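Local coordinates for alpha-1,2-mannosidase (Bacteroides thetaiotaomicron, PDB 2WW2), which hydrolyses alpha-mannosides with inversion of configuration, as a member of the calcium-dependent glycoside hydrolase family GH92, at residues 32-37 with 126-131; 240-245 with 301-306. All coordinates share one frame; numbering follows the deposited sequence.

How the interactions relate
Interaction 1 comes first along the chain and closes before interaction 2 opens. Their centres lie about 14 Å apart, on the same side of the chain's centre. They touch through Arg129, whose NH2 probably donates a hydrogen bond to Tyr302 O at 2.9 Å. Two elements tie them further. Strand 130-136 pairs with strand 229-236, which runs into helix 240-250 of interaction 2. The far end of that helix brings Glu250 back to Thr127 and Arg129. Interaction 1 falls in the family's N-terminal range and interaction 2 in its catalytic range. Together they mark a seam where the N-terminal beta domain meets the segments that follow it.

Interaction 1. Residues 32-37 with 126-131; sequences VAVPWG and ATSRGA
Ala33, Val34 and Pro35 meet Ala126, Thr127 and Ser128 through water: no direct hydrogen bond crosses between the segments, and three waters stand between them instead, two joining backbone to backbone and the third reaching the hydroxyl of Ser128. One accepts from Ala126 N at 2.9 Å and lies beside Ala33 O. The second spans the middle. It accepts from Val34 N and donates to Thr127 O, the latter at 2.8 Å. The third donates to Pro35 O and accepts from Ser128 OG at 2.7 Å. This last direction fixes the hydroxyl of Ser128 as a donor.

Apolar groups pack around the bridges. Val34 points toward the other segment and forks over it. With CG1 anti to the carbonyl carbon (chi1 -67°), CG2 falls between the backbone N and the carbonyl carbon and comes 3.4 Å from Ser128 OG. Its CG1 is 3.8 Å from Ala126 O. Ala126 CB points back across the contact and rests near Ala33 CA. It also meets Val32 CG1 at 4.0 Å, and that methyl is anti to its backbone N (chi1 177°). At the other end the backbone of Gly37 packs on Ser128, with Gly37 C 3.7 Å from Ser128 O.

Each segment is bent by bonds of its own. Val34 to Gly37 form a type II beta turn, closed by Gly37 N to Val34 O. On the other side Thr127 N bonds to Gly130 O, and Gly130 N donates to Thr127 OG1 in an ST motif. Thr127 OG1 is also bonded to Glu250, and Val34 packs on Ala263 of helix 256-271. Two tight turns thus lie side by side with water between them. The second is the connection of a beta-hairpin, joining antiparallel strands 121-126 and 130-136 in the N-terminal beta domain of GH92 enzymes.

Interaction 2. Residues 240-245 with 301-306; sequences PEQAAI and FYEFDS
Gln242 reaches from its helix toward Glu303, Phe304 and Asp305. Its CB already points at the other segment and sits 4.3 Å from Glu303 OE1. CG, anti to the backbone N, comes closer, 3.2 Å from the same oxygen. The chain then bends at chi2 (62°) and turns the amide away from the carboxylate. CD lies 3.9 Å from Phe304 O. NE2 donates to that carbonyl at 3.0 Å. The bond approaches from above the carbonyl plane, 64° out of it, and so does not use a lone pair. OE1 faces the next residue and touches Asp305 CA at 3.6 Å.

Helix 240-250 starts just after strand 229-236 of the N-terminal beta domain. Strand 299-304 pairs antiparallel with strand 310-313, and Asp305 and Ser306 enter the bend of that hairpin. The contact therefore seats the first turns of the helix against a hairpin from further along the chain.

The side chain of Glu303 runs past that of Gln242 in the opposite direction, and its carboxylate stands nearly perpendicular to the amide (88°). Its OE1 is held by Ser236 OG and Asn246 ND2, and its OE2 by Phe237 N. Asn246 OD1 also accepts from Gln242 NE2, while Arg249 NH1 shares Phe304 O.

One turn further along the helix, Ile245 also points toward the hairpin. Its CG2 lies 3.7 Å from Phe304 O. Its CD1 reaches Ser306 CB at 4.1 Å, where the contact nears solvent.

Interaction 1. Residues 32-37 with 126-131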
# COMPACT_ATOMS: atom_id res chain seq x y z
N VAL A 32 24.89 -6.84 29.62
CA VAL A 32 25.24 -6.77 31.04
C VAL A 32 26.43 -5.81 31.16
O VAL A 32 27.49 -6.02 30.53
CB VAL A 32 25.62 -8.15 31.57
CG1 VAL A 32 26.06 -8.07 33.06
CG2 VAL A 32 24.44 -9.10 31.40
N ALA A 33 26.27 -4.73 31.92
CA ALA A 33 27.27 -3.68 31.89
C ALA A 33 27.10 -2.73 33.06
O ALA A 33 26.17 -2.88 33.85
CB ALA A 33 27.13 -2.86 30.57
N VAL A 34 28.00 -1.76 33.17
CA VAL A 34 27.70 -0.54 33.92
C VAL A 34 27.69 0.57 32.88
O VAL A 34 28.17 0.37 31.77
CB VAL A 34 28.72 -0.24 35.07
CG1 VAL A 34 28.62 -1.30 36.17
CG2 VAL A 34 30.17 -0.16 34.53
N PRO A 35 27.13 1.74 33.22
CA PRO A 35 26.99 2.76 32.19
C PRO A 35 28.31 3.12 31.51
O PRO A 35 29.34 3.31 32.19
CB PRO A 35 26.42 3.96 32.97
CG PRO A 35 25.63 3.28 34.10
CD PRO A 35 26.50 2.13 34.49
N TRP A 36 28.27 3.24 30.19
CA TRP A 36 29.46 3.53 29.34
C TRP A 36 30.65 2.58 29.56
O TRP A 36 31.79 2.95 29.29
CB TRP A 36 29.92 4.99 29.50
CG TRP A 36 28.78 5.96 29.35
CD1 TRP A 36 28.20 6.38 28.17
CD2 TRP A 36 28.05 6.59 30.40
NE1 TRP A 36 27.16 7.25 28.44
CE2 TRP A 36 27.05 7.39 29.80
CE3 TRP A 36 28.16 6.57 31.80
CZ2 TRP A 36 26.16 8.16 30.56
CZ3 TRP A 36 27.27 7.34 32.55
CH2 TRP A 36 26.28 8.12 31.92
N GLY A 37 30.40 1.39 30.07
CA GLY A 37 31.50 0.50 30.41
C GLY A 37 32.34 0.09 29.20
O GLY A 37 31.82 -0.14 28.12
N ALA A 126 28.74 -7.55 35.48
CA ALA A 126 29.91 -6.86 34.94
C ALA A 126 30.32 -5.65 35.78
O ALA A 126 29.49 -5.02 36.44
CB ALA A 126 29.62 -6.41 33.50
N THR A 127 31.60 -5.32 35.74
CA THR A 127 32.07 -4.03 36.21
C THR A 127 32.37 -3.28 34.91
O THR A 127 31.99 -3.75 33.85
CB THR A 127 33.36 -4.18 37.06
OG1 THR A 127 34.39 -4.80 36.27
CG2 THR A 127 33.10 -5.05 38.32
N SER A 128 33.04 -2.13 34.98
CA SER A 128 33.39 -1.37 33.77
C SER A 128 34.22 -2.22 32.81
O SER A 128 34.01 -2.19 31.59
CB SER A 128 34.20 -0.12 34.13
OG SER A 128 33.39 0.81 34.84
N ARG A 129 35.19 -2.95 33.35
CA ARG A 129 36.16 -3.66 32.53
C ARG A 129 36.25 -5.16 32.82
O ARG A 129 36.91 -5.89 32.10
CB ARG A 129 37.53 -2.98 32.67
CG ARG A 129 37.48 -1.51 32.24
CD ARG A 129 38.81 -0.75 32.50
NE ARG A 129 38.58 0.67 32.26
CZ ARG A 129 38.00 1.48 33.14
NH1 ARG A 129 37.60 1.00 34.32
NH2 ARG A 129 37.82 2.76 32.84
N GLY A 130 35.53 -5.64 33.83
CA GLY A 130 35.60 -7.07 34.13
C GLY A 130 34.23 -7.68 34.34
O GLY A 130 33.21 -7.00 34.17
N ALA A 131 34.21 -8.97 34.71
CA ALA A 131 32.95 -9.67 35.00
C ALA A 131 33.21 -10.78 36.00
O ALA A 131 34.34 -11.26 36.11
CB ALA A 131 32.34 -10.26 33.71
O HOH W 1 26.68 -5.56 35.45
O HOH W 2 30.53 -2.62 31.69
O HOH W 3 32.09 2.63 33.24

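Interaction 2. Residues 240-245 with 301-306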
# COMPACT_ATOMS: atom_id res chain seq x y z
N PRO A 240 48.83 -7.02 28.70
CA PRO A 240 48.48 -8.02 29.71
C PRO A 240 48.67 -7.50 31.14
O PRO A 240 47.87 -7.80 32.02
CB PRO A 240 49.43 -9.18 29.41
CG PRO A 240 49.65 -9.07 27.93
CD PRO A 240 49.77 -7.58 27.70
N GLU A 241 49.72 -6.70 31.35
CA GLU A 241 49.93 -6.06 32.65
C GLU A 241 48.76 -5.15 33.05
O GLU A 241 48.32 -5.15 34.20
CB GLU A 241 51.25 -5.26 32.64
CG GLU A 241 52.50 -6.15 32.52
CD GLU A 241 52.62 -6.87 31.15
OE1 GLU A 241 52.17 -6.33 30.10
OE2 GLU A 241 53.19 -7.99 31.14
N GLN A 242 48.24 -4.37 32.11
CA GLN A 242 47.11 -3.50 32.43
C GLN A 242 45.85 -4.34 32.67
O GLN A 242 45.01 -3.97 33.48
CB GLN A 242 46.87 -2.47 31.32
CG GLN A 242 45.73 -1.49 31.63
CD GLN A 242 45.99 -0.63 32.87
OE1 GLN A 242 47.08 -0.07 33.03
NE2 GLN A 242 44.98 -0.50 33.72
N ALA A 243 45.72 -5.45 31.96
CA ALA A 243 44.56 -6.33 32.20
C ALA A 243 44.59 -6.84 33.65
O ALA A 243 43.55 -6.97 34.29
CB ALA A 243 44.54 -7.50 31.21
N ALA A 244 45.79 -7.09 34.17
CA ALA A 244 45.91 -7.59 35.54
C ALA A 244 45.60 -6.49 36.55
O ALA A 244 44.99 -6.74 37.58
CB ALA A 244 47.30 -8.19 35.78
N ILE A 245 46.01 -5.26 36.24
CA ILE A 245 45.63 -4.12 37.08
C ILE A 245 44.10 -3.95 37.13
O ILE A 245 43.51 -3.78 38.22
CB ILE A 245 46.29 -2.82 36.54
CG1 ILE A 245 47.81 -2.87 36.76
CG2 ILE A 245 45.69 -1.58 37.21
CD1 ILE A 245 48.60 -1.84 35.94
N PHE A 301 36.79 4.19 26.65
CA PHE A 301 37.84 3.35 26.07
C PHE A 301 39.18 3.59 26.80
O PHE A 301 40.26 3.24 26.31
CB PHE A 301 37.97 3.65 24.58
CG PHE A 301 38.50 2.50 23.77
CD1 PHE A 301 37.73 1.37 23.56
CD2 PHE A 301 39.77 2.56 23.20
CE1 PHE A 301 38.23 0.30 22.80
CE2 PHE A 301 40.26 1.51 22.43
CZ PHE A 301 39.48 0.36 22.25
N TYR A 302 39.08 4.20 27.98
CA TYR A 302 40.25 4.45 28.80
C TYR A 302 40.26 3.54 30.02
O TYR A 302 39.23 2.89 30.36
CB TYR A 302 40.32 5.92 29.23
CG TYR A 302 39.08 6.44 29.95
CD1 TYR A 302 38.98 6.40 31.34
CD2 TYR A 302 38.02 6.96 29.23
CE1 TYR A 302 37.85 6.86 31.99
CE2 TYR A 302 36.88 7.43 29.87
CZ TYR A 302 36.80 7.38 31.24
OH TYR A 302 35.68 7.86 31.86
N GLU A 303 41.40 3.52 30.68
CA GLU A 303 41.68 2.61 31.77
C GLU A 303 42.49 3.39 32.80
O GLU A 303 42.99 4.49 32.51
CB GLU A 303 42.47 1.40 31.22
CG GLU A 303 41.84 0.84 29.92
CD GLU A 303 42.47 -0.45 29.41
OE1 GLU A 303 42.84 -1.31 30.24
OE2 GLU A 303 42.55 -0.62 28.18
N PHE A 304 42.61 2.86 34.00
CA PHE A 304 43.38 3.56 35.02
C PHE A 304 44.64 2.78 35.33
O PHE A 304 44.57 1.63 35.77
CB PHE A 304 42.55 3.80 36.27
CG PHE A 304 41.39 4.73 36.04
CD1 PHE A 304 41.59 6.10 36.02
CD2 PHE A 304 40.11 4.23 35.82
CE1 PHE A 304 40.54 6.97 35.81
CE2 PHE A 304 39.05 5.09 35.59
CZ PHE A 304 39.27 6.47 35.59
N ASP A 305 45.78 3.41 35.10
CA ASP A 305 47.07 2.75 35.23
C ASP A 305 47.45 2.48 36.70
O ASP A 305 46.63 2.69 37.59
CB ASP A 305 48.15 3.56 34.51
CG ASP A 305 48.48 4.88 35.22
OD1 ASP A 305 48.01 5.14 36.35
OD2 ASP A 305 49.22 5.67 34.61
N SER A 306 48.67 2.02 36.94
CA SER A 306 49.08 1.66 38.32
C SER A 306 49.07 2.86 39.26
O SER A 306 48.93 2.70 40.47
CB SER A 306 50.44 0.97 38.35
OG SER A 306 51.45 1.82 37.84